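Local coordinates for protein chloramphenicol acetyltransferase (Bacteroides thetaiotaomicron, PDB 2I9D) that probably transfers an acetyl group to chloramphenicol, which would inactivate the antibiotic, at residues A[39-42]-A[43-46]. Residues are numbered along the deposited sequence; the frame is centred on the assembly and turned at random.
Sequences GGAR and QRAK
The carbonyl oxygen of Gly-40 takes the amide of Arg-44, N to O 2.9 Å, with an N-H...O angle of 175°, the straightest of four successive i to i+4 bonds that define the first turns of the alpha-helix 39-47. The other three run from Ala-45 N to Ala-41 O, from Lys-46 N to Arg-42 O and, the longest at 3.1 Å, from Gln-43 N to Gly-39 O, so each of the first four carbonyls is taken up in turn.

Arg-44 also doubles back along the helix with its side chain. Its CG stands beside the backbone N, anti to the carbonyl carbon (chi1 -60°), and the chain, extended at chi2, bends at chi3 (-76°), which lays the guanidinium over the backbone of the preceding turn. One face of that group rests on the peptide link between Gly-40 and Ala-41: Gly-40 C and Ala-41 N each lie 3.3 Å from its plane, both offset toward the rim. The contact is one of van der Waals packing over the peptide, not a hydrogen bond, since NH2 and Ala-41 N are both donors. A modelled CB on Gly-40 would fall only 2.9 Å from Arg-44 NH1, a clash that shows how closely the folded arginine follows the bare glycine backbone. An alanine in place of Arg-44 would remove the guanidinium and would probably take away the flat group packed over the Gly-40 to Ala-41 peptide on that side.

The buried Ala-41 and Ala-45 mark the inward side of the helix, where both side chains touch His-55 of helix 52-66; Ala-41 also meets Phe-52 and shares a backbone hydrogen bond with Leu-216. Between the two alanines, Ala-45 CB sits 3.3 Å from Ala-41 O.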
loop_
_atom_site.group_PDB
_atom_site.type_symbol
_atom_site.label_atom_id
_atom_site.label_comp_id
_atom_site.label_asym_id
_atom_site.label_seq_id
_atom_site.Cartn_x
_atom_site.Cartn_y
_atom_site.Cartn_z
ATOM N N GLY A 39 -21.136 11.492 -0.413
ATOM C CA GLY A 39 -22.297 11.955 -1.183
ATOM C C GLY A 39 -22.843 13.307 -0.727
ATOM O O GLY A 39 -23.155 14.163 -1.555
ATOM N N GLY A 40 -22.948 13.496 0.595
ATOM C CA GLY A 40 -23.367 14.768 1.185
ATOM C C GLY A 40 -22.538 15.972 0.744
ATOM O O GLY A 40 -23.080 16.932 0.163
ATOM N N ALA A 41 -21.229 15.925 1.010
ATOM C CA ALA A 41 -20.338 17.023 0.622
ATOM C C ALA A 41 -20.366 17.288 -0.880
ATOM O O ALA A 41 -20.270 18.424 -1.300
ATOM C CB ALA A 41 -18.927 16.790 1.113
ATOM N N ARG A 42 -20.537 16.251 -1.697
ATOM C CA ARG A 42 -20.639 16.468 -3.129
ATOM C C ARG A 42 -21.899 17.243 -3.539
ATOM O O ARG A 42 -21.841 18.113 -4.424
ATOM C CB ARG A 42 -20.541 15.172 -3.918
ATOM C CG ARG A 42 -19.544 15.354 -5.040
ATOM C CD ARG A 42 -19.894 14.721 -6.361
ATOM N NE ARG A 42 -18.653 14.465 -7.115
ATOM C CZ ARG A 42 -17.891 15.396 -7.708
ATOM N NH1 ARG A 42 -18.220 16.697 -7.665
ATOM N NH2 ARG A 42 -16.782 15.019 -8.352
ATOM N N GLN A 43 -23.032 16.908 -2.914
ATOM C CA GLN A 43 -24.280 17.672 -3.106
ATOM C C GLN A 43 -24.162 19.127 -2.651
ATOM O O GLN A 43 -24.481 20.043 -3.412
ATOM C CB GLN A 43 -25.470 16.990 -2.414
ATOM C CG GLN A 43 -26.209 16.017 -3.312
ATOM C CD GLN A 43 -25.852 14.557 -3.014
ATOM O OE1 GLN A 43 -26.586 13.863 -2.285
ATOM N NE2 GLN A 43 -24.711 14.085 -3.566
ATOM N N ARG A 44 -23.707 19.324 -1.418
ATOM C CA ARG A 44 -23.454 20.655 -0.867
ATOM C C ARG A 44 -22.540 21.502 -1.724
ATOM O O ARG A 44 -22.785 22.696 -1.866
ATOM C CB ARG A 44 -22.864 20.558 0.538
ATOM C CG ARG A 44 -23.764 19.842 1.495
ATOM C CD ARG A 44 -23.370 20.084 2.924
ATOM N NE ARG A 44 -22.193 19.317 3.313
ATOM C CZ ARG A 44 -22.216 18.046 3.695
ATOM N NH1 ARG A 44 -23.363 17.370 3.734
ATOM N NH2 ARG A 44 -21.081 17.450 4.042
ATOM N N ALA A 45 -21.483 20.888 -2.273
ATOM C CA ALA A 45 -20.511 21.590 -3.121
ATOM C C ALA A 45 -21.162 22.004 -4.433
ATOM O O ALA A 45 -21.032 23.146 -4.869
ATOM C CB ALA A 45 -19.270 20.719 -3.389
ATOM N N LYS A 46 -21.858 21.056 -5.055
ATOM C CA LYS A 46 -22.553 21.297 -6.317
ATOM C C LYS A 46 -23.582 22.418 -6.169
ATOM O O LYS A 46 -23.691 23.271 -7.048
ATOM C CB LYS A 46 -23.245 20.025 -6.822
ATOM C CG LYS A 46 -23.994 20.253 -8.119
ATOM C CD LYS A 46 -24.476 18.971 -8.758
ATOM C CE LYS A 46 -24.960 19.251 -10.188
ATOM N NZ LYS A 46 -25.311 17.991 -10.915
#